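Side-chain contacts in glycoside hydrolase family 81 (Clostridium thermocellum, PDB 6FOP), which probably hydrolyses beta-1,3-glucans such as laminarin, as a glucanase belonging to the cellulosome of this bacterium: residues S374-E377 against D378-A382; G444-V447 against E448-I451; N613-D616 against I617-Y621; I653-L656 against D657-L661. One frame throughout, in Å; residues are numbered along the deposited sequence.

Contact 1: S374-E377 against D378-A382; sequences SSLE and DWFTA. With CA (calcium ion), chain C; CA (calcium ion), chain D.
E377 and T381 meet where helix 362-379 ends. The hydroxyl OG1 of T381 gives a hydrogen bond of 2.8 Å to E377 O, one turn back. OG1 lies beside the backbone N of T381 (chi1 -55°), which turns it to the helix end. The main chain supplies three more bonds. D378 N reaches S374 O, W379 N reaches S375 O, and F380 N reaches L376 O.

Metal bonds form the second group. One calcium ion takes D378 O at 2.4 Å and T381 O at 2.4 Å, with OD1 of D378 as a further ligand; E386 and K389 add others. A second calcium is chelated by D378, through OD1 and OD2, both at 2.6 Å. Four waters and E386 also bind it. D378 OD1 thus bridges the two ions, and the first ion ties D378 to T381 as the chain leaves the helix.

The apolar contact is small. L376 and F380 lie side by side, with L376 CD2 4.0 Å from F380 CZ. Outside the pair, L376 packs on helix 416-433, and F380 packs on helix 440-455. W379 stands edge-to-face with F342 of helix 339-359 and F423 of helix 416-433.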
# COMPACT_ATOMS: atom_id res chain seq x y z
N SER A 374 6.85 -10.92 -27.23
CA SER A 374 8.02 -11.80 -27.24
C SER A 374 8.76 -11.70 -25.90
O SER A 374 9.25 -12.70 -25.37
CB SER A 374 8.94 -11.51 -28.43
OG SER A 374 9.49 -10.20 -28.37
N SER A 375 8.85 -10.49 -25.35
CA SER A 375 9.58 -10.35 -24.10
C SER A 375 8.81 -10.96 -22.93
O SER A 375 9.43 -11.62 -22.11
CB SER A 375 10.01 -8.92 -23.84
OG SER A 375 8.89 -8.11 -23.58
N LEU A 376 7.49 -10.76 -22.86
CA LEU A 376 6.69 -11.40 -21.82
C LEU A 376 6.75 -12.92 -21.93
O LEU A 376 6.89 -13.62 -20.93
CB LEU A 376 5.25 -10.89 -21.80
CG LEU A 376 5.09 -9.48 -21.27
CD1 LEU A 376 3.65 -9.07 -21.41
CD2 LEU A 376 5.58 -9.32 -19.82
N GLU A 377 6.68 -13.44 -23.16
CA GLU A 377 6.73 -14.89 -23.34
C GLU A 377 8.10 -15.43 -22.87
O GLU A 377 8.16 -16.47 -22.24
CB GLU A 377 6.46 -15.26 -24.80
CG GLU A 377 5.04 -14.91 -25.25
CD GLU A 377 4.80 -15.03 -26.74
OE1 GLU A 377 5.59 -15.70 -27.43
OE2 GLU A 377 3.78 -14.47 -27.21
N ASP A 378 9.17 -14.67 -23.10
CA ASP A 378 10.51 -15.05 -22.62
C ASP A 378 10.53 -15.01 -21.06
O ASP A 378 10.86 -16.01 -20.41
CB ASP A 378 11.60 -14.14 -23.25
CG ASP A 378 13.01 -14.58 -22.93
OD1 ASP A 378 13.26 -15.42 -22.01
OD2 ASP A 378 13.93 -14.10 -23.64
N TRP A 379 10.15 -13.88 -20.49
CA TRP A 379 10.14 -13.78 -19.03
C TRP A 379 9.30 -14.86 -18.40
O TRP A 379 9.64 -15.34 -17.32
CB TRP A 379 9.69 -12.39 -18.57
CG TRP A 379 10.79 -11.34 -18.59
CD1 TRP A 379 11.06 -10.43 -19.59
CD2 TRP A 379 11.74 -11.08 -17.57
NE1 TRP A 379 12.11 -9.65 -19.24
CE2 TRP A 379 12.54 -10.01 -17.99
CE3 TRP A 379 11.98 -11.64 -16.31
CZ2 TRP A 379 13.59 -9.52 -17.21
CZ3 TRP A 379 13.01 -11.16 -15.55
CH2 TRP A 379 13.79 -10.10 -15.98
N PHE A 380 8.17 -15.21 -19.04
CA PHE A 380 7.22 -16.17 -18.50
C PHE A 380 7.55 -17.63 -18.81
O PHE A 380 6.72 -18.50 -18.57
CB PHE A 380 5.77 -15.84 -18.95
CG PHE A 380 5.21 -14.54 -18.44
CD1 PHE A 380 5.71 -13.91 -17.30
CD2 PHE A 380 4.14 -13.95 -19.10
CE1 PHE A 380 5.16 -12.73 -16.84
CE2 PHE A 380 3.59 -12.79 -18.64
CZ PHE A 380 4.10 -12.17 -17.50
N THR A 381 8.77 -17.87 -19.31
CA THR A 381 9.29 -19.21 -19.55
C THR A 381 10.69 -19.32 -18.91
O THR A 381 11.56 -18.51 -19.17
CB THR A 381 9.42 -19.47 -21.06
OG1 THR A 381 8.15 -19.23 -21.69
CG2 THR A 381 9.85 -20.89 -21.33
N ALA A 382 10.88 -20.32 -18.06
CA ALA A 382 12.17 -20.59 -17.43
C ALA A 382 12.79 -21.79 -18.12
O ALA A 382 12.40 -22.93 -17.87
CB ALA A 382 11.99 -20.85 -15.92
CA CA C . 12.97 -17.04 -20.34
CA CA D . 15.58 -15.97 -22.97
O HOH W 1 16.68 -15.08 -24.80
O HOH W 2 16.96 -14.85 -21.68
O HOH W 3 14.34 -17.44 -24.36
O HOH W 4 17.19 -17.69 -23.50

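Contact 2: G444-V447 against E448-I451; sequences GAMV and ELLI
G444 and E448 are joined by the first of four alpha-helical i to i+4 hydrogen bonds in the middle of helix 440-455. This helix belongs to the C-terminal domain of the family, which falls in the six-hairpin glycosidase clan. E448 N gives its hydrogen to G444 O at 2.9 Å. L449 N does the same to A445 O at 3.1 Å. L450 N follows with M446 O, and I451 N with V447 O. All four carbonyls of 444-447 therefore have an amide partner in the next turn. This matters because every residue here is buried.

The only charged side chain of the two segments is E448, which is modelled in two conformers. In the one described, its carboxylate is held at both oxygens. OE1 makes a salt bridge with R440, and OE2 accepts a hydrogen bond from the indole NE1 of W507. The buried charge is thus likely to be well compensated.

The remaining contacts are apolar. V447 CG1 stands anti to its own backbone N (chi1 173°) and comes within 4.4 Å of I451 CD1. Both side chains also pack on L424 and W507. The bent chain of M446 crosses L449 at an angle, with SD 4.0 Å from L449 CD1.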
# COMPACT_ATOMS: atom_id res chain seq x y z
N GLY A 444 -1.89 -16.48 -19.60
CA GLY A 444 -2.61 -15.94 -18.46
C GLY A 444 -2.25 -16.59 -17.13
O GLY A 444 -2.32 -15.92 -16.08
N ALA A 445 -1.84 -17.86 -17.16
CA ALA A 445 -1.46 -18.51 -15.89
C ALA A 445 -0.21 -17.88 -15.24
O ALA A 445 -0.19 -17.60 -14.02
CB ALA A 445 -1.29 -20.01 -16.10
N MET A 446 0.81 -17.58 -16.05
CA MET A 446 1.98 -16.89 -15.50
C MET A 446 1.65 -15.46 -15.08
O MET A 446 2.13 -14.99 -14.02
CB MET A 446 3.17 -16.94 -16.47
CG MET A 446 3.90 -18.27 -16.54
SD MET A 446 4.64 -18.76 -14.97
CE MET A 446 5.99 -17.55 -14.90
N VAL A 447 0.83 -14.75 -15.86
CA VAL A 447 0.40 -13.42 -15.46
C VAL A 447 -0.23 -13.46 -14.07
O VAL A 447 0.06 -12.63 -13.18
CB VAL A 447 -0.57 -12.79 -16.48
CG1 VAL A 447 -1.16 -11.47 -15.97
CG2 VAL A 447 0.13 -12.56 -17.82
N GLU A 448 -1.09 -14.45 -13.86
CA GLU A 448 -1.82 -14.49 -12.60
C GLU A 448 -0.90 -14.89 -11.44
O GLU A 448 -1.16 -14.48 -10.31
CB GLU A 448 -3.12 -15.29 -12.75
CG GLU A 448 -4.09 -14.46 -13.60
CD GLU A 448 -5.35 -15.14 -14.06
OE1 GLU A 448 -5.67 -16.29 -13.64
OE2 GLU A 448 -6.03 -14.49 -14.86
N LEU A 449 0.20 -15.60 -11.71
CA LEU A 449 1.20 -15.85 -10.66
C LEU A 449 1.91 -14.56 -10.21
O LEU A 449 2.19 -14.37 -9.02
CB LEU A 449 2.20 -16.92 -11.08
CG LEU A 449 1.74 -18.37 -11.14
CD1 LEU A 449 2.96 -19.25 -11.37
CD2 LEU A 449 1.08 -18.84 -9.88
N LEU A 450 2.18 -13.63 -11.14
CA LEU A 450 2.74 -12.31 -10.76
C LEU A 450 1.73 -11.56 -9.91
O LEU A 450 2.11 -10.93 -8.91
CB LEU A 450 3.15 -11.45 -11.97
CG LEU A 450 4.55 -11.67 -12.49
CD1 LEU A 450 4.78 -13.05 -13.03
CD2 LEU A 450 4.88 -10.61 -13.55
N ILE A 451 0.45 -11.61 -10.28
CA ILE A 451 -0.59 -10.98 -9.47
C ILE A 451 -0.59 -11.58 -8.05
O ILE A 451 -0.62 -10.84 -7.06
CB ILE A 451 -2.00 -11.08 -10.10
CG1 ILE A 451 -2.01 -10.41 -11.48
CG2 ILE A 451 -3.05 -10.46 -9.16
CD1 ILE A 451 -3.32 -10.53 -12.22

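Contact 3: N613-D616 against I617-Y621; sequences NWKD and IQYMY
K615 and Y619 lie side by side and point the same way at the start of helix 615-622. The contact is one of aliphatic carbon on a ring. K615 CB is 3.7 Å from Y619 CE2, and K615 CD is 3.7 Å from Y619 OH. The carbonyl of K615 sits over one face of the same ring, its carbon 3.9 Å above the plane and offset toward the rim. The lysine chain bends only at its end (chi4 70°), and NZ turns to a hydrogen bond with P611 O. Nearby, W614 CB and I617 CB touch at 4.3 Å.

Hydrogen bonds along the main chain form the second group. W614 is the N-cap residue. Its carbonyl accepts Q618 N at 2.9 Å. Y619 N then bonds to K615 O, and M620 N to D616 O.

The third group is the carboxylate of D616. Its CG sits between the backbone N and the carbonyl carbon (chi1 50°). This position turns OD1 forward to the amide of the next residue, I617, in a weak bond of 2.9 Å with 138° at the hydrogen. OD2 takes a hydrogen bond from E641 N.

An acidic group in the first turn of a helix lies at the positive end of the helix dipole. D616 probably gains from that field, and its two amide partners would also support a negative charge. The amine of K615, in contrast, is turned away to a carbonyl that precedes the helix.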
# COMPACT_ATOMS: atom_id res chain seq x y z
N ASN A 613 14.41 19.69 -14.37
CA ASN A 613 14.47 18.39 -14.98
C ASN A 613 13.13 17.66 -14.77
O ASN A 613 12.22 18.21 -14.12
CB ASN A 613 15.69 17.58 -14.50
CG ASN A 613 15.62 17.18 -13.04
OD1 ASN A 613 14.85 17.73 -12.25
ND2 ASN A 613 16.44 16.22 -12.69
N TRP A 614 12.98 16.49 -15.37
CA TRP A 614 11.68 15.80 -15.43
C TRP A 614 10.55 16.73 -15.84
O TRP A 614 9.42 16.66 -15.33
CB TRP A 614 11.36 15.06 -14.12
CG TRP A 614 12.17 13.83 -13.90
CD1 TRP A 614 13.26 13.39 -14.61
CD2 TRP A 614 11.95 12.83 -12.88
NE1 TRP A 614 13.72 12.21 -14.10
CE2 TRP A 614 12.95 11.86 -13.02
CE3 TRP A 614 11.01 12.69 -11.86
CZ2 TRP A 614 13.05 10.74 -12.18
CZ3 TRP A 614 11.10 11.59 -11.02
CH2 TRP A 614 12.12 10.63 -11.18
N LYS A 615 10.85 17.58 -16.84
CA LYS A 615 9.84 18.53 -17.29
C LYS A 615 8.62 17.83 -17.90
O LYS A 615 7.50 18.31 -17.77
CB LYS A 615 10.40 19.47 -18.35
CG LYS A 615 11.37 20.53 -17.85
CD LYS A 615 11.80 21.41 -19.02
CE LYS A 615 12.47 22.70 -18.59
NZ LYS A 615 13.81 22.43 -18.02
N ASP A 616 8.86 16.69 -18.59
CA ASP A 616 7.74 15.89 -19.12
C ASP A 616 6.76 15.45 -18.02
O ASP A 616 5.55 15.69 -18.11
CB ASP A 616 8.19 14.70 -19.97
CG ASP A 616 9.25 13.81 -19.32
OD1 ASP A 616 9.84 14.15 -18.26
OD2 ASP A 616 9.49 12.73 -19.89
N ILE A 617 7.30 14.84 -16.97
CA ILE A 617 6.48 14.37 -15.84
C ILE A 617 5.77 15.58 -15.23
O ILE A 617 4.56 15.51 -14.93
CB ILE A 617 7.35 13.68 -14.79
CG1 ILE A 617 8.12 12.49 -15.35
CG2 ILE A 617 6.52 13.26 -13.60
CD1 ILE A 617 7.29 11.44 -15.99
N GLN A 618 6.51 16.68 -15.02
CA GLN A 618 5.91 17.85 -14.35
C GLN A 618 4.85 18.53 -15.19
O GLN A 618 3.85 19.02 -14.66
CB GLN A 618 6.97 18.86 -13.94
CG GLN A 618 7.89 18.35 -12.85
CD GLN A 618 7.18 18.15 -11.54
OE1 GLN A 618 6.08 18.65 -11.34
NE2 GLN A 618 7.84 17.44 -10.61
N TYR A 619 5.07 18.58 -16.51
CA TYR A 619 4.05 19.22 -17.35
C TYR A 619 2.81 18.33 -17.54
O TYR A 619 1.69 18.86 -17.65
CB TYR A 619 4.62 19.67 -18.68
CG TYR A 619 5.74 20.70 -18.60
CD1 TYR A 619 5.85 21.57 -17.52
CD2 TYR A 619 6.66 20.80 -19.62
CE1 TYR A 619 6.85 22.52 -17.46
CE2 TYR A 619 7.68 21.74 -19.56
CZ TYR A 619 7.80 22.58 -18.47
OH TYR A 619 8.79 23.53 -18.42
N MET A 620 2.97 17.00 -17.53
CA MET A 620 1.80 16.12 -17.49
C MET A 620 0.99 16.34 -16.22
O MET A 620 -0.26 16.38 -16.26
CB MET A 620 2.21 14.67 -17.59
CG MET A 620 2.69 14.29 -18.98
SD MET A 620 2.93 12.49 -19.06
CE MET A 620 4.44 12.27 -18.14
N TYR A 621 1.69 16.54 -15.09
CA TYR A 621 1.04 16.82 -13.82
C TYR A 621 0.33 18.19 -13.84
O TYR A 621 -0.85 18.30 -13.49
CB TYR A 621 2.09 16.80 -12.72
CG TYR A 621 1.57 17.05 -11.35
CD1 TYR A 621 0.83 16.07 -10.67
CD2 TYR A 621 1.86 18.24 -10.67
CE1 TYR A 621 0.35 16.29 -9.40
CE2 TYR A 621 1.39 18.44 -9.38
CZ TYR A 621 0.63 17.47 -8.75
OH TYR A 621 0.19 17.69 -7.44

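Contact 4: I653-L656 against D657-L661; sequences ICNL and DSLGL
L656 and G660 meet at the C-terminal end of helix 646-659. G660 N gives a hydrogen bond of 2.9 Å to L656 O. G660 has left the helix with a positive phi of 96°, so the chain turns here toward strand 661-662. This turn brings G660 O to 3.5 Å from L656 CD2, a methyl group. L656 is the residue most buried by the contact.

D657 continues the helix through its amide, which bonds to I653 O. Its CB rests 3.3 Å from C654 O. CG lies anti to the backbone N (chi1 -170°), and the carboxylate leads away from the turn. There OD2 accepts a hydrogen bond from T314, and K631 is a long, weak ion partner.

N655 lies alongside L659, with N655 CB 4.0 Å from L659 CD1. N655 O accepts L659 N at 2.7 Å and, weakly, S658 N. The S658 amide is bifurcated, since it also bonds to C654 O. ND2 of N655 bonds back to H651 O, one turn earlier in the helix, and OD1 accepts K312 N from outside it.

L656 and L659 both pack on F676 of strand 673-678. L656 and D657 also touch helix 627-633, so the helix end packs on both that helix and the strand.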
# COMPACT_ATOMS: atom_id res chain seq x y z
N ILE A 653 -1.04 15.62 -22.55
CA ILE A 653 -1.24 17.05 -22.34
C ILE A 653 -2.29 17.61 -23.31
O ILE A 653 -3.20 18.34 -22.91
CB ILE A 653 0.09 17.81 -22.50
CG1 ILE A 653 1.05 17.46 -21.36
CG2 ILE A 653 -0.16 19.31 -22.52
CD1 ILE A 653 2.47 17.94 -21.58
N CYS A 654 -2.18 17.23 -24.59
CA CYS A 654 -3.08 17.78 -25.61
C CYS A 654 -4.50 17.22 -25.50
O CYS A 654 -5.46 17.91 -25.84
CB CYS A 654 -2.53 17.53 -27.00
SG CYS A 654 -1.03 18.47 -27.37
N ASN A 655 -4.65 15.97 -25.01
CA ASN A 655 -5.99 15.48 -24.71
C ASN A 655 -6.63 16.27 -23.56
O ASN A 655 -7.82 16.62 -23.64
CB ASN A 655 -6.01 13.99 -24.43
CG ASN A 655 -6.28 13.18 -25.70
OD1 ASN A 655 -7.36 13.27 -26.28
ND2 ASN A 655 -5.29 12.42 -26.14
N LEU A 656 -5.89 16.56 -22.50
CA LEU A 656 -6.48 17.37 -21.43
C LEU A 656 -6.84 18.79 -21.90
O LEU A 656 -7.84 19.36 -21.51
CB LEU A 656 -5.59 17.41 -20.18
CG LEU A 656 -5.42 16.06 -19.48
CD1 LEU A 656 -4.34 16.14 -18.42
CD2 LEU A 656 -6.72 15.58 -18.88
N ASP A 657 -6.02 19.31 -22.82
CA ASP A 657 -6.27 20.60 -23.47
C ASP A 657 -7.65 20.64 -24.18
O ASP A 657 -8.36 21.64 -24.11
CB ASP A 657 -5.12 20.90 -24.44
CG ASP A 657 -5.16 22.32 -24.99
OD1 ASP A 657 -5.52 23.30 -24.29
OD2 ASP A 657 -4.80 22.47 -26.17
N SER A 658 -8.02 19.51 -24.80
CA SER A 658 -9.27 19.38 -25.51
C SER A 658 -10.45 18.97 -24.62
O SER A 658 -11.55 19.55 -24.71
CB SER A 658 -9.07 18.32 -26.59
OG SER A 658 -10.26 18.12 -27.28
N LEU A 659 -10.22 17.95 -23.80
CA LEU A 659 -11.29 17.32 -22.99
C LEU A 659 -11.65 18.11 -21.75
O LEU A 659 -12.80 18.08 -21.29
CB LEU A 659 -10.84 15.93 -22.54
CG LEU A 659 -10.53 14.87 -23.62
CD1 LEU A 659 -9.75 13.70 -22.99
CD2 LEU A 659 -11.78 14.32 -24.24
N GLY A 660 -10.67 18.82 -21.19
CA GLY A 660 -10.82 19.42 -19.86
C GLY A 660 -10.23 18.55 -18.77
O GLY A 660 -9.57 17.56 -19.02
N LEU A 661 -10.44 19.00 -17.54
CA LEU A 661 -9.91 18.36 -16.37
C LEU A 661 -10.82 17.23 -15.90
O LEU A 661 -12.04 17.27 -16.10
CB LEU A 661 -9.75 19.40 -15.26
CG LEU A 661 -8.91 20.65 -15.59
CD1 LEU A 661 -8.73 21.51 -14.35
CD2 LEU A 661 -7.55 20.22 -16.15

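In the fold
All four contacts are local: each joins residues about one turn apart and closes no long loop. They follow in series along the chain, so none nests in or crosses another. Contact 1 ends helix 362-379, and contact 2 lies within helix 440-455. These two touch through F380, whose CE2 is 3.6 Å from V447 CG2 and whose CE1 is 3.8 Å from L450 CD1. Contact 3 starts helix 615-622, and contact 4 ends helix 646-659. They meet where I653 CD1 comes within 4.0 Å of Y619 CB. The two pairs are separate: contacts 1 and 3, the nearest across the pairs, are about 21 Å apart at their nearest atoms.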